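Local coordinates for uncharacterized protein (PDB 4R7F) that is of unknown function but contains a type 9 secretion system plug-like first domain among immunoglobulin-like beta-sandwich folds and binds magnesium ions, at residues A[29-39]-A[133-141]. Sequence-based numbering, arbitrary orientation.
Sequences PYIALGGEEQI and ACFSVVEPV
Ile39 lies over one face of the Phe135 ring, its CB 4.2 Å above the plane and displaced toward the rim. Ile39 CG1 is 3.6 Å from Phe135 CD2, Ile39 CG2 lies near Phe135 CD1, and the Ile39 CD1 methyl reaches Phe135 CB. Phe135 presents that face because its CG is placed between the backbone N and the carbonyl carbon (chi1 63°). Val19 and Ile118 add further apolar contacts around this pair.

Next to it, strand 30-32 runs parallel to strand 133-138, pairing Tyr30 with Ser136, Ile31 with Val137 and Ala32 with Val138. Ile31 holds the neighbouring strand through its own backbone N, to Ser136 O, and its own O, which accepts from Val138 N (2.7 Å, N-H...O angle 166°). Bonds from Ser136 N to Pro29 O and from Leu33 N to Val138 O extend the ladder. On the Ile31 face, Ile31 CG1 lies 4.2 Å from Val137 CG2. Just past the end of the strand, Leu33 CB is 3.8 Å from Val137 CG1. Val137 CG1 is anti to its own N (chi1 172°), which brings this methyl to 3.6 Å from Leu33 CA. On the Tyr30 face, Tyr30 CB passes 3.3 Å from Ser136 O, and the phenol leads away to Thr395. A water donates to both Pro29 O and Ser136 OG (2.8 Å), the latter also bonded to Asn115.

The short strand thus adds a parallel edge to an otherwise antiparallel part of what is probably one of the chain's immunoglobulin-like domains: backbone bonds set the register, and apolar side chains pack on the face bearing Ile31, Phe135 and Val137.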
loop_
_atom_site.group_PDB
_atom_site.type_symbol
_atom_site.label_atom_id
_atom_site.label_comp_id
_atom_site.label_asym_id
_atom_site.label_seq_id
_atom_site.Cartn_x
_atom_site.Cartn_y
_atom_site.Cartn_z
ATOM N N PRO A 29 -13.945 7.271 -1.579
ATOM C CA PRO A 29 -15.239 7.873 -1.256
ATOM C C PRO A 29 -16.296 6.837 -0.883
ATOM O O PRO A 29 -17.315 6.732 -1.549
ATOM C CB PRO A 29 -15.601 8.583 -2.567
ATOM C CG PRO A 29 -15.012 7.685 -3.633
ATOM C CD PRO A 29 -13.766 7.096 -3.041
ATOM N N TYR A 30 -16.001 6.030 0.123
ATOM C CA TYR A 30 -16.987 5.155 0.722
ATOM C C TYR A 30 -16.747 4.945 2.203
ATOM O O TYR A 30 -15.594 4.992 2.701
ATOM C CB TYR A 30 -17.093 3.794 -0.004
ATOM C CG TYR A 30 -15.799 3.061 -0.243
ATOM C CD1 TYR A 30 -15.230 2.259 0.740
ATOM C CD2 TYR A 30 -15.157 3.136 -1.476
ATOM C CE1 TYR A 30 -14.028 1.565 0.513
ATOM C CE2 TYR A 30 -13.956 2.454 -1.719
ATOM C CZ TYR A 30 -13.381 1.678 -0.723
ATOM O OH TYR A 30 -12.212 0.980 -0.987
ATOM N N ILE A 31 -17.862 4.695 2.887
ATOM C CA ILE A 31 -17.877 4.304 4.288
ATOM C C ILE A 31 -18.855 3.153 4.544
ATOM O O ILE A 31 -19.719 2.851 3.720
ATOM C CB ILE A 31 -18.234 5.495 5.178
ATOM C CG1 ILE A 31 -19.595 6.078 4.814
ATOM C CG2 ILE A 31 -17.180 6.579 5.010
ATOM C CD1 ILE A 31 -20.094 7.135 5.792
ATOM N N ALA A 32 -18.698 2.495 5.688
ATOM C CA ALA A 32 -19.589 1.400 6.078
ATOM C C ALA A 32 -20.812 1.955 6.753
ATOM O O ALA A 32 -20.700 2.919 7.499
ATOM C CB ALA A 32 -18.886 0.446 7.023
ATOM N N LEU A 33 -21.970 1.344 6.475
ATOM C CA LEU A 33 -23.269 1.757 7.023
ATOM C C LEU A 33 -23.303 1.785 8.564
ATOM O O LEU A 33 -23.715 2.782 9.170
ATOM C CB LEU A 33 -24.343 0.804 6.502
ATOM C CG LEU A 33 -25.771 1.013 6.959
ATOM C CD1 LEU A 33 -26.312 2.341 6.466
ATOM C CD2 LEU A 33 -26.609 -0.134 6.431
ATOM N N GLY A 34 -22.860 0.702 9.199
ATOM C CA GLY A 34 -22.824 0.652 10.676
ATOM C C GLY A 34 -21.708 1.452 11.357
ATOM O O GLY A 34 -21.786 1.726 12.550
ATOM N N GLY A 35 -20.696 1.861 10.586
ATOM C CA GLY A 35 -19.353 2.170 11.105
ATOM C C GLY A 35 -19.190 3.502 11.815
ATOM O O GLY A 35 -20.153 4.255 11.979
ATOM N N GLU A 36 -17.962 3.760 12.271
ATOM C CA GLU A 36 -17.630 4.979 13.036
ATOM C C GLU A 36 -17.104 6.097 12.118
ATOM O O GLU A 36 -16.893 7.219 12.566
ATOM C CB GLU A 36 -16.586 4.681 14.141
ATOM C CG GLU A 36 -16.946 3.578 15.158
ATOM C CD GLU A 36 -18.131 3.929 16.060
ATOM O OE1 GLU A 36 -19.286 3.969 15.571
ATOM O OE2 GLU A 36 -17.911 4.163 17.271
ATOM N N GLU A 37 -16.915 5.798 10.834
ATOM C CA GLU A 37 -16.328 6.759 9.900
ATOM C C GLU A 37 -17.352 7.680 9.261
ATOM O O GLU A 37 -18.530 7.347 9.128
ATOM C CB GLU A 37 -15.520 6.029 8.833
ATOM C CG GLU A 37 -14.319 5.299 9.423
ATOM C CD GLU A 37 -13.287 4.883 8.378
ATOM O OE1 GLU A 37 -13.675 4.396 7.275
ATOM O OE2 GLU A 37 -12.074 5.042 8.667
ATOM N N GLN A 38 -16.904 8.863 8.880
ATOM C CA GLN A 38 -17.774 9.776 8.144
ATOM C C GLN A 38 -17.161 10.227 6.838
ATOM O O GLN A 38 -15.931 10.378 6.713
ATOM C CB GLN A 38 -18.028 11.019 8.966
ATOM C CG GLN A 38 -18.714 10.760 10.302
ATOM C CD GLN A 38 -18.611 11.971 11.219
ATOM O OE1 GLN A 38 -17.518 12.303 11.691
ATOM N NE2 GLN A 38 -19.733 12.670 11.424
ATOM N N ILE A 39 -18.023 10.522 5.876
ATOM C CA ILE A 39 -17.593 11.242 4.683
ATOM C C ILE A 39 -17.508 12.726 4.967
ATOM O O ILE A 39 -18.399 13.289 5.610
ATOM C CB ILE A 39 -18.556 11.032 3.512
ATOM C CG1 ILE A 39 -18.411 9.612 2.987
ATOM C CG2 ILE A 39 -18.231 11.989 2.382
ATOM C CD1 ILE A 39 -17.150 9.364 2.175
ATOM N N ALA A 133 -21.833 16.231 -4.683
ATOM C CA ALA A 133 -20.753 15.403 -4.148
ATOM C C ALA A 133 -21.255 13.994 -3.916
ATOM O O ALA A 133 -22.299 13.794 -3.313
ATOM C CB ALA A 133 -20.226 15.967 -2.870
ATOM N N CYS A 134 -20.518 13.017 -4.434
ATOM C CA CYS A 134 -20.981 11.635 -4.496
ATOM C C CYS A 134 -20.064 10.710 -3.685
ATOM O O CYS A 134 -18.840 10.817 -3.774
ATOM C CB CYS A 134 -20.976 11.160 -5.953
ATOM S SG CYS A 134 -22.317 11.759 -6.973
ATOM N N PHE A 135 -20.673 9.794 -2.926
ATOM C CA PHE A 135 -19.964 8.809 -2.121
ATOM C C PHE A 135 -20.867 7.597 -1.962
ATOM O O PHE A 135 -22.071 7.638 -2.271
ATOM C CB PHE A 135 -19.567 9.367 -0.742
ATOM C CG PHE A 135 -20.735 9.740 0.125
ATOM C CD1 PHE A 135 -21.281 11.012 0.065
ATOM C CD2 PHE A 135 -21.310 8.807 0.985
ATOM C CE1 PHE A 135 -22.382 11.347 0.845
ATOM C CE2 PHE A 135 -22.417 9.123 1.760
ATOM C CZ PHE A 135 -22.950 10.399 1.690
ATOM N N SER A 136 -20.287 6.508 -1.494
ATOM C CA SER A 136 -21.064 5.303 -1.328
ATOM C C SER A 136 -21.016 4.810 0.117
ATOM O O SER A 136 -20.048 5.053 0.851
ATOM C CB SER A 136 -20.535 4.217 -2.256
ATOM O OG SER A 136 -20.671 4.565 -3.630
ATOM N N VAL A 137 -22.056 4.085 0.483
ATOM C CA VAL A 137 -22.191 3.516 1.798
ATOM C C VAL A 137 -22.345 2.018 1.660
ATOM O O VAL A 137 -23.303 1.545 1.007
ATOM C CB VAL A 137 -23.430 4.075 2.477
ATOM C CG1 VAL A 137 -23.699 3.337 3.774
ATOM C CG2 VAL A 137 -23.254 5.572 2.714
ATOM N N VAL A 138 -21.384 1.275 2.238
ATOM C CA VAL A 138 -21.326 -0.192 2.107
ATOM C C VAL A 138 -21.811 -0.911 3.391
ATOM O O VAL A 138 -21.559 -0.447 4.497
ATOM C CB VAL A 138 -19.918 -0.677 1.651
ATOM C CG1 VAL A 138 -18.785 -0.227 2.569
ATOM C CG2 VAL A 138 -19.880 -2.183 1.487
ATOM N N GLU A 139 -22.584 -1.980 3.203
ATOM C CA GLU A 139 -22.876 -2.985 4.243
ATOM C C GLU A 139 -22.075 -4.209 3.875
ATOM O O GLU A 139 -22.476 -4.997 3.041
ATOM C CB GLU A 139 -24.379 -3.303 4.356
ATOM C CG GLU A 139 -25.084 -3.582 3.034
ATOM C CD GLU A 139 -26.584 -3.802 3.159
ATOM O OE1 GLU A 139 -26.978 -4.619 4.009
ATOM O OE2 GLU A 139 -27.353 -3.185 2.377
ATOM N N PRO A 140 -20.895 -4.343 4.461
ATOM C CA PRO A 140 -19.926 -5.284 3.930
ATOM C C PRO A 140 -20.191 -6.729 4.335
ATOM O O PRO A 140 -19.545 -7.269 5.207
ATOM C CB PRO A 140 -18.606 -4.781 4.529
ATOM C CG PRO A 140 -19.027 -4.193 5.842
ATOM C CD PRO A 140 -20.339 -3.511 5.548
ATOM N N VAL A 141 -21.077 -7.375 3.612
ATOM C CA VAL A 141 -21.447 -8.749 3.893
ATOM C C VAL A 141 -20.750 -9.787 3.003
ATOM O O VAL A 141 -20.939 -10.974 3.194
ATOM C CB VAL A 141 -22.980 -8.917 3.830
ATOM C CG1 VAL A 141 -23.622 -8.126 4.962
ATOM C CG2 VAL A 141 -23.535 -8.506 2.457
HETATM O O HOH W 1 -18.415 6.017 -4.317
#